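Local coordinates for protein pyruvate kinase 1 (Trypanosoma brucei brucei, PDB 4KCT) that catalyses the transfer of phosphate from phosphoenolpyruvate to ADP, the last step of glycolysis, and can also decarboxylate oxaloacetate to pyruvate, at residues Arg221-Ala226 against Ile234-Lys239; Met51-Gly56 against Leu198-Ala203; Tyr60-Ile65 against Val202-Asp207. All blocks are in the same frame, centred on the assembly; numbering follows the deposited sequence.

Overall arrangement
From the N terminus, the chain runs along barrel strand 46-52 into the potassium-binding turn and on into helix 58-75, which supply the first halves of contact 2 and contact 3. After the inserted mixed sheet, helix 192-204 returns to meet both: contact 2 closes a loop of 141 residues, and contact 3 opens inside this loop and closes just beyond it, so the two cross, overlapping at Val202 and Ala203 with centres about 7 Å apart. Contact 1 follows in series, a local closure of seven residues that seats helix 217-227 on strand 235-240. It touches contact 2 where Ala226 packs on Leu198 of helix 192-204.

Contact 1 (Arg221-Ala226 against Ile234-Lys239); sequences REVRAA and ILIISK. With PYR (pyruvic acid), chain E.
In the beta-alpha-beta unit formed by strand 208-211, helix 217-227 and strand 235-240 of the pyruvate kinase barrel, Val223 and Arg224 of the helix close over Ile236 of the strand. The strand residue points at the helix, and its CG1 branch, continuing outward in extended form (chi2 174°), carries CD1 up against both helical side chains. Val223 meets it with one methyl: CG1 lies 3.7 Å from Ile236 CD1, the two side chains running alongside each other in opposing directions. Arg224 makes the broader contact. Its chain bends at chi2 (89°) and again at chi3 (62°), folding the guanidinium back so that one flat face lies on Ile236 CD1, with Arg224 CZ 3.6 Å from that methyl. The same methyl also reaches the helix backbone, with Ile236 CD1 3.6 Å from Arg224 CA.

The edge of the guanidinium has polar work to do. Arg224 NH1 stands too far from Ile234 O for a direct bond, and a water spans the gap, accepting from Arg224 NH1 at 2.9 Å and donating to Ile234 O at 3.0 Å. Arg224 NH1 also bonds Asn257 OD1, which in turn accepts from Ile236 N, while Arg224 NH2 reaches Ala255 O. These bonds fix the rotation of the group above the methyl.

At the far end of the segment, Lys239 enters the active site, where its NZ donates to O3 of bound pyruvate at 2.9 Å and forms a salt bridge with Asp84. One strand thus packs against its helix through Ile236 and contributes a residue of the pyruvate pocket at its C-terminal end, the division of labour characteristic of a TIM barrel.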
# COMPACT_ATOMS: atom_id res chain seq x y z
N ARG A 221 -14.40 12.29 34.94
CA ARG A 221 -15.36 11.63 35.84
C ARG A 221 -15.88 12.51 36.96
O ARG A 221 -17.08 12.49 37.26
CB ARG A 221 -14.77 10.31 36.41
CG ARG A 221 -14.66 9.21 35.35
CD ARG A 221 -14.33 7.85 35.96
NE ARG A 221 -12.92 7.77 36.37
CZ ARG A 221 -11.92 7.46 35.54
NH1 ARG A 221 -10.68 7.40 36.01
NH2 ARG A 221 -12.15 7.20 34.25
N GLU A 222 -15.02 13.40 37.47
CA GLU A 222 -15.46 14.38 38.46
C GLU A 222 -16.39 15.43 37.90
O GLU A 222 -17.37 15.79 38.56
CB GLU A 222 -14.27 15.04 39.16
CG GLU A 222 -13.63 14.11 40.18
CD GLU A 222 -12.19 14.46 40.51
OE1 GLU A 222 -11.71 15.54 40.09
OE2 GLU A 222 -11.54 13.65 41.20
N VAL A 223 -16.14 15.88 36.67
CA VAL A 223 -17.10 16.75 35.99
C VAL A 223 -18.43 16.03 35.78
O VAL A 223 -19.52 16.60 36.01
CB VAL A 223 -16.56 17.28 34.64
CG1 VAL A 223 -17.67 18.03 33.87
CG2 VAL A 223 -15.37 18.20 34.90
N ARG A 224 -18.35 14.78 35.33
CA ARG A 224 -19.53 13.97 35.05
C ARG A 224 -20.34 13.81 36.35
O ARG A 224 -21.55 14.00 36.35
CB ARG A 224 -19.11 12.60 34.49
CG ARG A 224 -20.25 11.68 34.08
CD ARG A 224 -20.68 11.87 32.63
NE ARG A 224 -19.60 11.57 31.65
CZ ARG A 224 -19.65 11.97 30.37
NH1 ARG A 224 -20.75 12.64 29.95
NH2 ARG A 224 -18.62 11.74 29.53
N ALA A 225 -19.64 13.64 37.47
CA ALA A 225 -20.33 13.44 38.76
C ALA A 225 -20.99 14.73 39.27
O ALA A 225 -22.11 14.70 39.75
CB ALA A 225 -19.38 12.86 39.81
N ALA A 226 -20.33 15.87 39.05
CA ALA A 226 -20.92 17.17 39.35
C ALA A 226 -22.19 17.47 38.54
O ALA A 226 -23.08 18.18 39.02
CB ALA A 226 -19.89 18.28 39.15
N ILE A 234 -25.80 15.28 29.11
CA ILE A 234 -25.09 16.45 28.58
C ILE A 234 -23.70 15.99 28.16
O ILE A 234 -23.08 15.21 28.88
CB ILE A 234 -24.99 17.55 29.65
CG1 ILE A 234 -26.39 18.07 30.02
CG2 ILE A 234 -24.08 18.69 29.17
CD1 ILE A 234 -26.42 19.00 31.24
N LEU A 235 -23.25 16.37 26.96
CA LEU A 235 -21.91 15.92 26.51
C LEU A 235 -20.83 16.60 27.33
O LEU A 235 -20.91 17.81 27.60
CB LEU A 235 -21.69 16.25 25.04
CG LEU A 235 -22.73 15.80 24.04
CD1 LEU A 235 -22.21 16.17 22.65
CD2 LEU A 235 -22.97 14.30 24.16
N ILE A 236 -19.76 15.87 27.64
CA ILE A 236 -18.55 16.51 28.16
C ILE A 236 -17.46 16.55 27.08
O ILE A 236 -17.05 15.51 26.57
CB ILE A 236 -18.02 15.80 29.41
CG1 ILE A 236 -19.05 15.91 30.54
CG2 ILE A 236 -16.68 16.41 29.83
CD1 ILE A 236 -18.68 15.13 31.79
N ILE A 237 -17.12 17.76 26.65
CA ILE A 237 -16.05 17.96 25.70
C ILE A 237 -14.84 18.42 26.50
O ILE A 237 -14.85 19.52 27.08
CB ILE A 237 -16.41 19.05 24.65
CG1 ILE A 237 -17.72 18.72 23.91
CG2 ILE A 237 -15.26 19.23 23.62
CD1 ILE A 237 -17.78 17.32 23.35
N SER A 238 -13.81 17.56 26.61
CA SER A 238 -12.68 17.89 27.47
C SER A 238 -11.72 18.80 26.73
O SER A 238 -11.35 18.51 25.59
CB SER A 238 -11.97 16.61 27.92
OG SER A 238 -12.81 15.88 28.81
N LYS A 239 -11.34 19.92 27.36
CA LYS A 239 -10.39 20.84 26.73
C LYS A 239 -8.99 20.47 27.14
O LYS A 239 -8.69 20.32 28.33
CB LYS A 239 -10.69 22.29 27.10
CG LYS A 239 -12.13 22.69 26.77
CD LYS A 239 -12.48 24.05 27.38
CE LYS A 239 -11.44 25.11 27.08
NZ LYS A 239 -11.82 26.40 27.76
C PYR E . -7.97 28.14 24.96
O PYR E . -7.64 28.16 23.74
OXT PYR E . -7.08 28.11 25.85
CA PYR E . -9.42 28.02 25.34
O3 PYR E . -9.75 28.04 26.54
CB PYR E . -10.45 27.76 24.27
O HOH W 1 -22.78 14.00 31.57

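Contact 2 (Met51-Gly56 against Leu198-Ala203); sequences MNFSHG and LEFGVA. With K (potassium ion), chain D.
Aromatic packing joins the segments, for Phe53 and Phe200 point toward one another and come into contact. Phe53 CZ comes within 3.7 Å of Phe200 CE2, which lies near the plane of the Phe53 ring, at its edge. Phe200 CD2 is equally near that carbon, so the CZ corner of Phe53 sits against the CD2-CE2 bond of Phe200. The ring planes are inclined at 50°, with centroids 5.8 Å apart. Phe200 has CG anti to the backbone N (chi1 171°), which throws the ring away from its helix toward Phe53.

Metal binding occupies the other side of the same turn. Potassium is held by Asn52 OD1 at 2.7 Å and by Ser54 OG at 2.8 Å, with two waters, Asp84 and Thr85 completing the site.

Hydrogen bonding shapes that loop. Asn52 OD1 also accepts from Ser54 N at 3.0 Å, an Asx turn in which the donor lies above the carbonyl plane, and a type I beta turn runs from Asn52 to His55. A single oxygen therefore serves both the ion and the turn.

Phe53 leaves the end of barrel strand 46-52, stacks on His61 of helix 58-75 and touches Leu83 of strand 80-84, while Phe200 of helix 192-204 lies against Gln62 and Ile65 of helix 58-75.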
# COMPACT_ATOMS: atom_id res chain seq x y z
N MET A 51 -20.92 29.79 25.31
CA MET A 51 -20.90 30.76 26.39
C MET A 51 -19.62 30.58 27.19
O MET A 51 -19.37 29.50 27.76
CB MET A 51 -22.11 30.55 27.31
CG MET A 51 -23.46 30.52 26.59
SD MET A 51 -24.81 30.20 27.73
CE MET A 51 -24.46 28.53 28.29
N ASN A 52 -18.81 31.63 27.26
CA ASN A 52 -17.57 31.58 27.98
C ASN A 52 -17.78 32.05 29.40
O ASN A 52 -17.89 33.26 29.65
CB ASN A 52 -16.53 32.48 27.31
CG ASN A 52 -15.16 32.37 27.98
OD1 ASN A 52 -14.97 31.60 28.94
ND2 ASN A 52 -14.21 33.14 27.49
N PHE A 53 -17.91 31.10 30.31
CA PHE A 53 -18.21 31.43 31.71
C PHE A 53 -16.98 31.89 32.47
O PHE A 53 -17.06 32.16 33.66
CB PHE A 53 -18.85 30.24 32.45
CG PHE A 53 -20.34 30.17 32.32
CD1 PHE A 53 -20.94 30.17 31.07
CD2 PHE A 53 -21.15 30.13 33.46
CE1 PHE A 53 -22.32 30.09 30.95
CE2 PHE A 53 -22.52 30.05 33.34
CZ PHE A 53 -23.11 30.08 32.09
N SER A 54 -15.85 32.05 31.78
CA SER A 54 -14.76 32.83 32.37
C SER A 54 -15.17 34.28 32.66
O SER A 54 -14.64 34.90 33.56
CB SER A 54 -13.51 32.81 31.49
OG SER A 54 -12.92 31.54 31.50
N HIS A 55 -16.15 34.80 31.90
CA HIS A 55 -16.64 36.17 32.11
C HIS A 55 -18.14 36.16 32.19
O HIS A 55 -18.78 35.20 31.75
CB HIS A 55 -16.21 37.09 30.96
CG HIS A 55 -14.80 36.86 30.49
ND1 HIS A 55 -13.72 37.10 31.28
CD2 HIS A 55 -14.31 36.34 29.29
CE1 HIS A 55 -12.60 36.74 30.62
NE2 HIS A 55 -12.96 36.29 29.40
N GLY A 56 -18.71 37.24 32.72
CA GLY A 56 -20.17 37.46 32.68
C GLY A 56 -20.93 36.76 33.80
O GLY A 56 -20.57 35.67 34.22
N LEU A 198 -22.12 24.81 36.55
CA LEU A 198 -22.66 23.55 36.01
C LEU A 198 -24.09 23.30 36.47
O LEU A 198 -24.96 22.91 35.67
CB LEU A 198 -21.77 22.38 36.40
CG LEU A 198 -20.35 22.43 35.80
CD1 LEU A 198 -19.49 21.32 36.40
CD2 LEU A 198 -20.39 22.30 34.27
N GLU A 199 -24.37 23.63 37.73
CA GLU A 199 -25.74 23.60 38.22
C GLU A 199 -26.65 24.48 37.37
O GLU A 199 -27.76 24.08 37.06
CB GLU A 199 -25.77 24.03 39.70
CG GLU A 199 -27.14 24.50 40.18
CD GLU A 199 -27.14 24.81 41.68
OE1 GLU A 199 -27.53 23.92 42.47
OE2 GLU A 199 -26.68 25.92 42.07
N PHE A 200 -26.20 25.69 37.06
CA PHE A 200 -26.95 26.59 36.16
C PHE A 200 -27.13 25.95 34.77
O PHE A 200 -28.24 25.86 34.26
CB PHE A 200 -26.21 27.93 36.06
CG PHE A 200 -26.77 28.87 35.02
CD1 PHE A 200 -27.76 29.79 35.34
CD2 PHE A 200 -26.25 28.87 33.73
CE1 PHE A 200 -28.26 30.68 34.39
CE2 PHE A 200 -26.73 29.75 32.76
CZ PHE A 200 -27.73 30.67 33.10
N GLY A 201 -26.05 25.40 34.22
CA GLY A 201 -26.13 24.75 32.91
C GLY A 201 -27.14 23.60 32.88
O GLY A 201 -27.90 23.44 31.92
N VAL A 202 -27.13 22.78 33.92
CA VAL A 202 -28.07 21.65 33.99
C VAL A 202 -29.51 22.16 34.10
O VAL A 202 -30.38 21.71 33.38
CB VAL A 202 -27.75 20.71 35.18
CG1 VAL A 202 -28.83 19.64 35.34
CG2 VAL A 202 -26.40 20.04 34.96
N ALA A 203 -29.73 23.15 34.97
CA ALA A 203 -31.07 23.71 35.17
C ALA A 203 -31.60 24.35 33.89
O ALA A 203 -32.79 24.25 33.59
CB ALA A 203 -31.06 24.73 36.30
K K D . -13.53 29.42 29.75
O HOH W 2 -11.24 28.96 30.92
O HOH W 3 -11.55 29.93 27.69

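Contact 3 (Tyr60-Ile65 against Val202-Asp207); sequences YHQTTI and VAQGVD
Polar contact comes first here, because Gln62 and Gln204 bring their terminal amides together between two helices of the barrel's outer layer. The side chains cross at about a right angle, and the amide planes are almost perpendicular, 89° apart. Gln62 NE2 donates to Gln204 OE1 at 3.3 Å, a weak bond with an N-H...O angle of only 140°. The oxygen of the same amide also lies close: Gln62 OE1 is 3.2 Å from Gln204 CD. It is also 3.3 Å from Gln204 OE1, and these two acceptors gain no bond from their proximity. The main anchor of the Gln62 amide is instead within its own helix, where NE2 bonds Asn66 OD1. Gln62 gets its amide across the gap by leaving the helix with CG anti to the backbone N (chi1 -177°) and then bending at chi2.

Apolar packing lies beside this amide pair. Ile65 points toward the other segment and sets CD1 3.8 Å from Gln204 CB, so the aliphatic base of the glutamine serves as a hydrophobic surface while its end is polar. A looser contact joins Ile65 CD1 to Val206 CG1 at 4.4 Å.

Backbone bonding shapes the segment that bears these partners. Gly205, with positive phi, leaves the helix in a Schellman motif: Gly205 N bonds Val202 O at 3.2 Å, and Val206 N reaches back to Gly201 O at 3.0 Å. The chain then turns inward.

Helices 58-75 and 192-204 thus pack against each other, with Gln204 O also bonded to Arg69 of the first. On the barrel side, Met51 of strand 46-52 touches both Ile65 and Val206, and Asp207 leads into barrel strand 208-211, pairing through its backbone with Ile81 and Leu235.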
# COMPACT_ATOMS: atom_id res chain seq x y z
N TYR A 60 -26.23 37.41 32.60
CA TYR A 60 -25.73 37.65 31.24
C TYR A 60 -25.91 36.40 30.35
O TYR A 60 -26.45 36.47 29.23
CB TYR A 60 -24.25 38.08 31.29
CG TYR A 60 -23.68 38.44 29.92
CD1 TYR A 60 -23.92 39.69 29.36
CD2 TYR A 60 -22.99 37.48 29.15
CE1 TYR A 60 -23.42 40.02 28.11
CE2 TYR A 60 -22.53 37.79 27.87
CZ TYR A 60 -22.75 39.06 27.35
OH TYR A 60 -22.36 39.36 26.08
N HIS A 61 -25.51 35.25 30.87
CA HIS A 61 -25.56 34.03 30.09
C HIS A 61 -26.95 33.52 29.92
O HIS A 61 -27.27 32.91 28.92
CB HIS A 61 -24.67 32.96 30.70
CG HIS A 61 -23.22 33.31 30.66
ND1 HIS A 61 -22.57 33.59 29.50
CD2 HIS A 61 -22.32 33.60 31.69
CE1 HIS A 61 -21.30 33.95 29.78
NE2 HIS A 61 -21.14 33.93 31.11
N GLN A 62 -27.84 33.84 30.87
CA GLN A 62 -29.24 33.52 30.69
C GLN A 62 -29.81 34.23 29.46
O GLN A 62 -30.62 33.66 28.72
CB GLN A 62 -30.08 33.89 31.94
CG GLN A 62 -31.55 33.49 31.80
CD GLN A 62 -31.75 31.99 31.89
OE1 GLN A 62 -31.41 31.38 32.89
NE2 GLN A 62 -32.22 31.37 30.79
N THR A 63 -29.46 35.50 29.30
CA THR A 63 -29.85 36.27 28.11
C THR A 63 -29.40 35.56 26.82
O THR A 63 -30.16 35.46 25.84
CB THR A 63 -29.32 37.72 28.18
OG1 THR A 63 -29.87 38.36 29.34
CG2 THR A 63 -29.71 38.53 26.95
N THR A 64 -28.15 35.10 26.80
CA THR A 64 -27.63 34.36 25.65
C THR A 64 -28.47 33.12 25.38
O THR A 64 -28.94 32.91 24.27
CB THR A 64 -26.15 33.95 25.85
OG1 THR A 64 -25.36 35.13 26.06
CG2 THR A 64 -25.61 33.16 24.58
N ILE A 65 -28.71 32.33 26.41
CA ILE A 65 -29.53 31.15 26.28
C ILE A 65 -30.90 31.48 25.71
O ILE A 65 -31.34 30.88 24.68
CB ILE A 65 -29.67 30.41 27.63
CG1 ILE A 65 -28.35 29.72 27.98
CG2 ILE A 65 -30.81 29.37 27.56
CD1 ILE A 65 -28.30 29.18 29.39
N VAL A 202 -27.13 22.78 33.92
CA VAL A 202 -28.07 21.65 33.99
C VAL A 202 -29.51 22.16 34.10
O VAL A 202 -30.38 21.71 33.38
CB VAL A 202 -27.75 20.71 35.18
CG1 VAL A 202 -28.83 19.64 35.34
CG2 VAL A 202 -26.40 20.04 34.96
N ALA A 203 -29.73 23.15 34.97
CA ALA A 203 -31.07 23.71 35.17
C ALA A 203 -31.60 24.35 33.89
O ALA A 203 -32.79 24.25 33.59
CB ALA A 203 -31.06 24.73 36.30
N GLN A 204 -30.72 24.99 33.12
CA GLN A 204 -31.16 25.71 31.91
C GLN A 204 -31.14 24.83 30.66
O GLN A 204 -31.49 25.28 29.56
CB GLN A 204 -30.32 26.97 31.68
CG GLN A 204 -30.45 28.03 32.77
CD GLN A 204 -31.89 28.27 33.16
OE1 GLN A 204 -32.75 28.47 32.31
NE2 GLN A 204 -32.15 28.24 34.46
N GLY A 205 -30.68 23.59 30.81
CA GLY A 205 -30.76 22.62 29.73
C GLY A 205 -29.70 22.84 28.63
O GLY A 205 -30.01 22.70 27.44
N VAL A 206 -28.45 23.10 29.01
CA VAL A 206 -27.38 23.22 27.98
C VAL A 206 -27.08 21.84 27.40
O VAL A 206 -27.35 20.82 28.01
CB VAL A 206 -26.08 23.89 28.50
CG1 VAL A 206 -26.38 25.27 29.11
CG2 VAL A 206 -25.37 23.00 29.51
N ASP A 207 -26.56 21.82 26.18
CA ASP A 207 -26.34 20.57 25.47
C ASP A 207 -24.97 19.94 25.74
O ASP A 207 -24.79 18.72 25.57
CB ASP A 207 -26.54 20.80 23.97
CG ASP A 207 -27.89 21.44 23.68
OD1 ASP A 207 -28.91 20.80 24.03
OD2 ASP A 207 -27.94 22.64 23.27